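Putative type VI secretion protein (PDB 4HH5) is the N-terminal domain of ClpV1, a type VI secretion protein of the ClpA/ClpB family that probably binds and hydrolyses ATP through its other domains. Local coordinates at residues 18-22 with 47-53; 113-117 with 152-158; 11-15 with 98-102. All blocks are in the same frame, centred on the assembly; numbering follows the deposited sequence.

Contact 1: 18-22 with 47-53; sequences YCARA and LLEQGEG
In the all-helical N-terminal domain of this Clp-family ATPase, helix 17-32 packs against the C-terminal end of helix 40-50 and the turn that follows it. Tyr18 and Gln50 carry the contact. The Tyr18 side chain runs out from its helix into the turn, with CG anti to the backbone N (chi1 -169°). Its hydroxyl arrives at the backbone of residues 51-53. Tyr18 OH accepts a nearly straight hydrogen bond from Glu52 N at 3.0 Å. A second bond, from Gly53 N, is weak because it is bent. The hydroxyl thus ties down the turn just before helix 54-61, where Gly53 is the N-cap residue. Gly51 leaves helix 40-50 with positive phi.

The Tyr18 ring is held between two groups. Gln50 NE2 lies over the centre of one face, 3.2 Å above the plane, with the amide turned 81° from the ring. Gly53 CA covers the opposite face in a CH-pi contact, 4.0 Å from the ring centroid. The same Gln50 NE2 donates to Tyr18 O at 2.9 Å. It comes from above the carbonyl plane, while Ala22 N reaches that oxygen from the other face as the regular helix bond. One backbone oxygen therefore accepts two hydrogen bonds. The Gln50 amide is also stacked on the Arg21 guanidinium, the planes 22° apart. The amide thus points its NE2 end at the ring and its flat side at the guanidinium.

Alongside these polar groups, Leu47 CD2 makes the apolar part of the contact. Leu47 and Cys19 also touch Leu118 of helix 115-124. Leu47 CD2 meets Tyr18 CE2 at 3.8 Å and Cys19 SG at 4.0 Å, and it sits 3.6 Å from Ala22 CB.

Contact 2: 113-117 with 152-158; sequences IRSVH and LDAQSDE
At the N-terminus of helix 115-124, the chi1 torsions of Arg114 (57°) and Ser115 (66°) set CG and OG between the backbone N and the carbonyl carbon. This aims the Arg114 side chain at helix 149-155 and the Ser115 hydroxyl at the Glu158 carboxylate. Arg114 is the N-cap residue. Glu158 comes from the loop after helix 149-155 and grips this helix start with its carboxylate. Glu158 OE1 accepts from Ser115 N at 2.9 Å, on its syn side and close to the carboxylate plane. Glu158 OE2 accepts from Ser115 OG at 2.5 Å through its syn lone pair. Both oxygens are thus used by one residue in the first turn, which fixes the rotation of the carboxylate. The helix N-terminus would probably favour its charged form. Asn16 also donates to OE1, and the backbone N of Asp54 to OE2.

The Arg114 chain bends at chi3 and carries the guanidinium across to helix 149-155. Its NH1 makes a salt bridge with Asp153 OD1 at 2.8 Å. The two flat groups are nearly coplanar, 24° apart, and the oxygen lies near the guanidinium plane. Glu158 O lies over one face of the guanidinium, 3.4 Å above its centre. The guanidinium has a second acidic partner: NE makes a salt bridge with Asp54 of helix 54-61.

Asp54 also receives a hydrogen bond from Ser156 OG. That hydroxyl in turn accepts from Glu158 N, which closes an ST turn and helps set the position of Glu158. Beside these polar groups, Val116 and Leu152 form a small apolar patch, with Val116 CG2 3.6 Å from Leu152 CD1.

Contact 3: 11-15 with 98-102; sequences LLRRL and LKQAW
The Arg14 guanidinium lies flat on the Trp102 indole, the planes only 4° apart, where helix 2-14 packs against helix 92-107 in this Clp N-terminal domain. The centres of the two flat groups are 4.3 Å apart. The stack is offset, so the cation-pi contact of Arg14 CZ with the five-membered ring is off-centre. Arg14 NE sits above Trp102 CZ2 at 3.5 Å. The methylene carbon Arg14 CD stands almost on the normal of the six-membered ring, 3.4 Å from its centroid, in a CH-pi contact. An extended chain from CG to NE lets CD and the guanidinium lie over the same face. Trp102 offers that face with CG anti to its backbone N (chi1 167°).

Next to the stack the side chains that meet are apolar. Leu11 spans two residues of helix 92-107. Its CD1 branch meets Trp102 CD1, and its CD2 branch meets Leu98. Leu11 and Leu98 lie antiparallel, side by side, with Leu11 CD2 3.8 Å from Leu98 CG. The same methyl lies on the backbone at Lys99.

Leu98 divides its own methyls between two more leucines. Leu12 and Leu15 both stand roughly perpendicular to it, one at each branch. Leu12 and Leu15 also touch Leu23 of helix 17-32, and Ile113 packs on Leu98 and Trp102. Leu12 CD2 meets Leu98 CD2 at 3.8 Å, and Leu15 CD2 meets Leu98 CD1 at the same distance.

Overall arrangement
The three contacts belong to the framework of one Clp N-terminal domain; the ATPase modules lie in the rest of the protein. Contacts 1 and 2 are neighbours, with centres about 10 Å apart. Glu52 O and Asp157 N, 2.9 Å apart, probably form a hydrogen bond between them. Cys19 SG packs against Ser115 N. Contact 3 has its centre about 15 Å from each of the others. It reaches contact 2 through Ile113 N and Arg14 O, 2.8 Å apart and probably hydrogen-bonded, and through Ile113 CD1, which rests on Trp102. Ala20 and Leu15 join contacts 1 and 3 more loosely. Along the chain, contact 1 is nested inside contact 3, and contact 2 follows both.

Contact 1: 18-22 with 47-53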
loop_
_atom_site.group_PDB
_atom_site.type_symbol
_atom_site.label_atom_id
_atom_site.label_comp_id
_atom_site.label_asym_id
_atom_site.label_seq_id
_atom_site.Cartn_x
_atom_site.Cartn_y
_atom_site.Cartn_z
ATOM N N TYR A 18 1.393 10.375 3.081
ATOM C CA TYR A 18 0.169 9.568 3.189
ATOM C C TYR A 18 0.492 8.068 3.421
ATOM O O TYR A 18 -0.012 7.469 4.373
ATOM C CB TYR A 18 -0.665 9.749 1.913
ATOM C CG TYR A 18 -2.058 9.182 1.998
ATOM C CD1 TYR A 18 -3.098 9.923 2.546
ATOM C CD2 TYR A 18 -2.348 7.915 1.506
ATOM C CE1 TYR A 18 -4.390 9.409 2.619
ATOM C CE2 TYR A 18 -3.633 7.380 1.597
ATOM C CZ TYR A 18 -4.653 8.135 2.154
ATOM O OH TYR A 18 -5.928 7.635 2.226
ATOM N N CYS A 19 1.356 7.500 2.565
ATOM C CA CYS A 19 1.803 6.103 2.618
ATOM C C CYS A 19 2.660 5.821 3.829
ATOM O O CYS A 19 2.567 4.720 4.362
ATOM C CB CYS A 19 2.521 5.701 1.335
ATOM S SG CYS A 19 1.445 5.617 -0.109
ATOM N N ALA A 20 3.544 6.767 4.215
ATOM C CA ALA A 20 4.398 6.615 5.394
ATOM C C ALA A 20 3.553 6.563 6.670
ATOM O O ALA A 20 3.767 5.678 7.499
ATOM C CB ALA A 20 5.423 7.738 5.475
ATOM N N ARG A 21 2.583 7.495 6.812
ATOM C CA ARG A 21 1.640 7.572 7.939
ATOM C C ARG A 21 0.861 6.245 8.060
ATOM O O ARG A 21 0.715 5.721 9.166
ATOM C CB ARG A 21 0.654 8.738 7.713
ATOM C CG ARG A 21 -0.162 9.165 8.918
ATOM C CD ARG A 21 -0.826 10.513 8.644
ATOM N NE ARG A 21 -2.179 10.370 8.097
ATOM C CZ ARG A 21 -2.613 10.922 6.967
ATOM N NH1 ARG A 21 -1.796 11.668 6.225
ATOM N NH2 ARG A 21 -3.863 10.740 6.568
ATOM N N ALA A 22 0.383 5.701 6.918
ATOM C CA ALA A 22 -0.342 4.427 6.880
ATOM C C ALA A 22 0.564 3.258 7.259
ATOM O O ALA A 22 0.105 2.330 7.929
ATOM C CB ALA A 22 -0.951 4.201 5.502
ATOM N N LEU A 47 -4.268 2.370 4.777
ATOM C CA LEU A 47 -4.398 3.303 3.658
ATOM C C LEU A 47 -5.884 3.650 3.447
ATOM O O LEU A 47 -6.240 4.829 3.387
ATOM C CB LEU A 47 -3.782 2.738 2.367
ATOM C CG LEU A 47 -2.245 2.760 2.266
ATOM C CD1 LEU A 47 -1.766 1.780 1.186
ATOM C CD2 LEU A 47 -1.724 4.167 1.940
ATOM N N LEU A 48 -6.750 2.619 3.393
ATOM C CA LEU A 48 -8.196 2.790 3.228
ATOM C C LEU A 48 -8.814 3.482 4.434
ATOM O O LEU A 48 -9.775 4.230 4.274
ATOM C CB LEU A 48 -8.903 1.449 2.946
ATOM C CG LEU A 48 -8.518 0.714 1.653
ATOM C CD1 LEU A 48 -9.202 -0.622 1.588
ATOM C CD2 LEU A 48 -8.853 1.537 0.394
ATOM N N GLU A 49 -8.236 3.277 5.639
ATOM C CA GLU A 49 -8.703 3.944 6.851
ATOM C C GLU A 49 -8.502 5.465 6.783
ATOM O O GLU A 49 -9.334 6.223 7.292
ATOM C CB GLU A 49 -8.043 3.363 8.093
ATOM C CG GLU A 49 -8.748 3.809 9.352
ATOM C CD GLU A 49 -8.469 2.970 10.576
ATOM O OE1 GLU A 49 -7.672 2.011 10.478
ATOM O OE2 GLU A 49 -9.086 3.252 11.626
ATOM N N GLN A 50 -7.411 5.906 6.142
ATOM C CA GLN A 50 -7.138 7.334 5.947
ATOM C C GLN A 50 -8.159 7.873 4.935
ATOM O O GLN A 50 -8.628 8.996 5.079
ATOM C CB GLN A 50 -5.677 7.562 5.516
ATOM C CG GLN A 50 -4.700 7.205 6.633
ATOM C CD GLN A 50 -3.226 7.350 6.331
ATOM O OE1 GLN A 50 -2.397 7.170 7.219
ATOM N NE2 GLN A 50 -2.849 7.678 5.097
ATOM N N GLY A 51 -8.511 7.022 3.966
ATOM C CA GLY A 51 -9.566 7.176 2.970
ATOM C C GLY A 51 -9.683 8.438 2.147
ATOM O O GLY A 51 -10.802 8.865 1.845
ATOM N N GLU A 52 -8.552 9.038 1.768
ATOM C CA GLU A 52 -8.541 10.246 0.942
ATOM C C GLU A 52 -7.453 10.163 -0.142
ATOM O O GLU A 52 -7.253 11.124 -0.877
ATOM C CB GLU A 52 -8.372 11.530 1.801
ATOM C CG GLU A 52 -9.534 11.896 2.721
ATOM C CD GLU A 52 -10.930 12.042 2.136
ATOM O OE1 GLU A 52 -11.899 11.916 2.920
ATOM O OE2 GLU A 52 -11.064 12.269 0.912
ATOM N N GLY A 53 -6.786 9.013 -0.246
ATOM C CA GLY A 53 -5.699 8.800 -1.197
ATOM C C GLY A 53 -6.093 8.244 -2.546
ATOM O O GLY A 53 -7.281 8.208 -2.893
#

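Contact 2: 113-117 with 152-158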
loop_
_atom_site.group_PDB
_atom_site.type_symbol
_atom_site.label_atom_id
_atom_site.label_comp_id
_atom_site.label_asym_id
_atom_site.label_seq_id
_atom_site.Cartn_x
_atom_site.Cartn_y
_atom_site.Cartn_z
ATOM N N ILE A 113 7.034 7.642 -3.643
ATOM C CA ILE A 113 6.096 6.537 -3.793
ATOM C C ILE A 113 4.733 6.941 -3.249
ATOM O O ILE A 113 4.629 7.353 -2.090
ATOM C CB ILE A 113 6.610 5.235 -3.116
ATOM C CG1 ILE A 113 8.067 4.905 -3.523
ATOM C CG2 ILE A 113 5.669 4.050 -3.393
ATOM C CD1 ILE A 113 8.731 3.827 -2.625
ATOM N N ARG A 114 3.684 6.775 -4.072
ATOM C CA ARG A 114 2.307 7.042 -3.660
ATOM C C ARG A 114 1.508 5.749 -3.722
ATOM O O ARG A 114 2.019 4.761 -4.263
ATOM C CB ARG A 114 1.674 8.207 -4.437
ATOM C CG ARG A 114 1.647 8.076 -5.934
ATOM C CD ARG A 114 1.371 9.417 -6.574
ATOM N NE ARG A 114 -0.027 9.829 -6.412
ATOM C CZ ARG A 114 -0.536 10.938 -6.933
ATOM N NH1 ARG A 114 0.230 11.756 -7.646
ATOM N NH2 ARG A 114 -1.819 11.234 -6.751
ATOM N N SER A 115 0.275 5.722 -3.165
ATOM C CA SER A 115 -0.501 4.472 -3.161
ATOM C C SER A 115 -0.807 3.890 -4.531
ATOM O O SER A 115 -0.864 2.671 -4.658
ATOM C CB SER A 115 -1.742 4.558 -2.276
ATOM O OG SER A 115 -2.682 5.484 -2.785
ATOM N N VAL A 116 -0.920 4.736 -5.572
ATOM C CA VAL A 116 -1.146 4.243 -6.940
ATOM C C VAL A 116 0.033 3.382 -7.423
ATOM O O VAL A 116 -0.183 2.469 -8.208
ATOM C CB VAL A 116 -1.542 5.355 -7.956
ATOM C CG1 VAL A 116 -0.349 6.238 -8.325
ATOM C CG2 VAL A 116 -2.183 4.756 -9.207
ATOM N N HIS A 117 1.270 3.662 -6.935
ATOM C CA HIS A 117 2.467 2.880 -7.292
ATOM C C HIS A 117 2.440 1.537 -6.589
ATOM O O HIS A 117 2.862 0.541 -7.172
ATOM C CB HIS A 117 3.771 3.639 -6.982
ATOM C CG HIS A 117 3.865 4.963 -7.679
ATOM N ND1 HIS A 117 4.298 6.094 -7.017
ATOM C CD2 HIS A 117 3.580 5.287 -8.963
ATOM C CE1 HIS A 117 4.266 7.069 -7.912
ATOM N NE2 HIS A 117 3.822 6.632 -9.094
ATOM N N LEU A 152 -6.170 11.558 -10.516
ATOM C CA LEU A 152 -5.594 11.344 -9.184
ATOM C C LEU A 152 -5.013 12.650 -8.656
ATOM O O LEU A 152 -5.223 12.985 -7.494
ATOM C CB LEU A 152 -4.501 10.255 -9.222
ATOM C CG LEU A 152 -4.970 8.836 -9.507
ATOM C CD1 LEU A 152 -3.799 7.922 -9.601
ATOM C CD2 LEU A 152 -5.948 8.328 -8.427
ATOM N N ASP A 153 -4.354 13.428 -9.540
ATOM C CA ASP A 153 -3.785 14.717 -9.158
ATOM C C ASP A 153 -4.865 15.779 -8.861
ATOM O O ASP A 153 -4.599 16.735 -8.137
ATOM C CB ASP A 153 -2.746 15.182 -10.193
ATOM C CG ASP A 153 -1.437 14.398 -10.157
ATOM O OD1 ASP A 153 -1.236 13.606 -9.202
ATOM O OD2 ASP A 153 -0.602 14.599 -11.062
ATOM N N ALA A 154 -6.090 15.591 -9.375
ATOM C CA ALA A 154 -7.174 16.533 -9.110
ATOM C C ALA A 154 -7.997 16.157 -7.863
ATOM O O ALA A 154 -8.593 17.037 -7.248
ATOM C CB ALA A 154 -8.091 16.629 -10.319
ATOM N N GLN A 155 -8.036 14.858 -7.495
ATOM C CA GLN A 155 -8.903 14.386 -6.407
ATOM C C GLN A 155 -8.253 13.779 -5.159
ATOM O O GLN A 155 -8.901 13.710 -4.119
ATOM C CB GLN A 155 -9.927 13.388 -6.984
ATOM C CG GLN A 155 -10.763 13.924 -8.151
ATOM C CD GLN A 155 -11.850 12.970 -8.586
ATOM O OE1 GLN A 155 -12.117 11.954 -7.946
ATOM N NE2 GLN A 155 -12.531 13.300 -9.669
ATOM N N SER A 156 -7.032 13.267 -5.269
ATOM C CA SER A 156 -6.368 12.585 -4.158
ATOM C C SER A 156 -5.623 13.549 -3.246
ATOM O O SER A 156 -5.076 14.533 -3.727
ATOM C CB SER A 156 -5.403 11.535 -4.708
ATOM O OG SER A 156 -4.675 10.863 -3.695
ATOM N N ASP A 157 -5.545 13.224 -1.938
ATOM C CA ASP A 157 -4.769 13.998 -0.955
ATOM C C ASP A 157 -3.256 13.783 -1.184
ATOM O O ASP A 157 -2.441 14.504 -0.610
ATOM C CB ASP A 157 -5.154 13.605 0.487
ATOM C CG ASP A 157 -6.231 14.472 1.126
ATOM O OD1 ASP A 157 -6.925 15.205 0.387
ATOM O OD2 ASP A 157 -6.390 14.402 2.360
ATOM N N GLU A 158 -2.888 12.800 -2.039
ATOM C CA GLU A 158 -1.499 12.473 -2.412
ATOM C C GLU A 158 -1.017 13.266 -3.655
ATOM O O GLU A 158 0.052 12.981 -4.206
ATOM C CB GLU A 158 -1.371 10.972 -2.703
ATOM C CG GLU A 158 -1.768 10.074 -1.554
ATOM C CD GLU A 158 -1.548 8.614 -1.878
ATOM O OE1 GLU A 158 -0.381 8.166 -1.842
ATOM O OE2 GLU A 158 -2.541 7.919 -2.184
#

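Contact 3: 11-15 with 98-102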
loop_
_atom_site.group_PDB
_atom_site.type_symbol
_atom_site.label_atom_id
_atom_site.label_comp_id
_atom_site.label_asym_id
_atom_site.label_seq_id
_atom_site.Cartn_x
_atom_site.Cartn_y
_atom_site.Cartn_z
ATOM N N LEU A 11 14.332 3.412 0.607
ATOM C CA LEU A 11 13.044 2.996 0.065
ATOM C C LEU A 11 11.925 3.562 0.967
ATOM O O LEU A 11 10.990 4.178 0.457
ATOM C CB LEU A 11 13.029 1.456 0.073
ATOM C CG LEU A 11 12.374 0.700 -1.057
ATOM C CD1 LEU A 11 13.199 0.792 -2.347
ATOM C CD2 LEU A 11 12.240 -0.763 -0.674
ATOM N N LEU A 12 12.064 3.416 2.300
ATOM C CA LEU A 12 11.108 3.957 3.285
ATOM C C LEU A 12 11.043 5.482 3.223
ATOM O O LEU A 12 9.952 6.049 3.321
ATOM C CB LEU A 12 11.462 3.514 4.713
ATOM C CG LEU A 12 11.303 2.039 5.047
ATOM C CD1 LEU A 12 11.732 1.774 6.467
ATOM C CD2 LEU A 12 9.858 1.565 4.847
ATOM N N ARG A 13 12.205 6.145 3.019
ATOM C CA ARG A 13 12.260 7.604 2.895
ATOM C C ARG A 13 11.602 8.115 1.602
ATOM O O ARG A 13 11.260 9.294 1.522
ATOM C CB ARG A 13 13.701 8.120 2.980
ATOM C CG ARG A 13 14.316 7.980 4.366
ATOM C CD ARG A 13 15.584 8.827 4.532
ATOM N NE ARG A 13 16.586 8.607 3.476
ATOM C CZ ARG A 13 17.435 7.582 3.427
ATOM N NH1 ARG A 13 17.393 6.632 4.352
ATOM N NH2 ARG A 13 18.305 7.483 2.434
ATOM N N ARG A 14 11.438 7.245 0.593
ATOM C CA ARG A 14 10.812 7.638 -0.675
ATOM C C ARG A 14 9.287 7.677 -0.603
ATOM O O ARG A 14 8.646 8.318 -1.439
ATOM C CB ARG A 14 11.290 6.734 -1.810
ATOM C CG ARG A 14 12.597 7.235 -2.397
ATOM C CD ARG A 14 13.285 6.137 -3.139
ATOM N NE ARG A 14 14.667 6.490 -3.451
ATOM C CZ ARG A 14 15.672 5.622 -3.442
ATOM N NH1 ARG A 14 15.454 4.346 -3.144
ATOM N NH2 ARG A 14 16.902 6.020 -3.730
ATOM N N LEU A 15 8.704 7.002 0.391
ATOM C CA LEU A 15 7.251 7.004 0.588
ATOM C C LEU A 15 6.776 8.426 0.825
ATOM O O LEU A 15 7.420 9.177 1.578
ATOM C CB LEU A 15 6.856 6.157 1.803
ATOM C CG LEU A 15 7.037 4.655 1.684
ATOM C CD1 LEU A 15 6.895 3.990 3.041
ATOM C CD2 LEU A 15 6.066 4.052 0.666
ATOM N N LEU A 98 7.177 -2.841 -1.618
ATOM C CA LEU A 98 7.833 -1.537 -1.467
ATOM C C LEU A 98 8.844 -1.297 -2.590
ATOM O O LEU A 98 8.835 -0.247 -3.212
ATOM C CB LEU A 98 8.570 -1.517 -0.116
ATOM C CG LEU A 98 8.759 -0.214 0.679
ATOM C CD1 LEU A 98 8.215 1.035 -0.024
ATOM C CD2 LEU A 98 8.170 -0.359 2.051
ATOM N N LYS A 99 9.715 -2.273 -2.817
ATOM C CA LYS A 99 10.777 -2.268 -3.823
ATOM C C LYS A 99 10.198 -2.198 -5.240
ATOM O O LYS A 99 10.670 -1.403 -6.052
ATOM C CB LYS A 99 11.662 -3.506 -3.568
ATOM C CG LYS A 99 12.450 -4.095 -4.706
ATOM C CD LYS A 99 13.271 -5.262 -4.180
ATOM C CE LYS A 99 13.774 -6.174 -5.266
ATOM N NZ LYS A 99 14.483 -7.349 -4.694
ATOM N N GLN A 100 9.156 -2.995 -5.517
ATOM C CA GLN A 100 8.504 -2.984 -6.829
ATOM C C GLN A 100 7.743 -1.696 -7.099
ATOM O O GLN A 100 7.760 -1.210 -8.233
ATOM C CB GLN A 100 7.641 -4.223 -7.027
ATOM C CG GLN A 100 8.534 -5.448 -7.303
ATOM C CD GLN A 100 7.785 -6.724 -7.537
ATOM O OE1 GLN A 100 6.659 -6.910 -7.070
ATOM N NE2 GLN A 100 8.407 -7.643 -8.268
ATOM N N ALA A 101 7.111 -1.126 -6.058
ATOM C CA ALA A 101 6.386 0.144 -6.171
ATOM C C ALA A 101 7.367 1.271 -6.479
ATOM O O ALA A 101 7.049 2.146 -7.283
ATOM C CB ALA A 101 5.626 0.447 -4.893
ATOM N N TRP A 102 8.575 1.230 -5.869
ATOM C CA TRP A 102 9.614 2.226 -6.151
ATOM C C TRP A 102 10.079 2.094 -7.600
ATOM O O TRP A 102 10.286 3.098 -8.282
ATOM C CB TRP A 102 10.812 2.094 -5.190
ATOM C CG TRP A 102 12.021 2.885 -5.624
ATOM C CD1 TRP A 102 13.276 2.402 -5.839
ATOM C CD2 TRP A 102 12.065 4.284 -5.962
ATOM N NE1 TRP A 102 14.108 3.413 -6.261
ATOM C CE2 TRP A 102 13.387 4.576 -6.360
ATOM C CE3 TRP A 102 11.105 5.317 -5.993
ATOM C CZ2 TRP A 102 13.782 5.857 -6.769
ATOM C CZ3 TRP A 102 11.495 6.584 -6.402
ATOM C CH2 TRP A 102 12.820 6.847 -6.777
#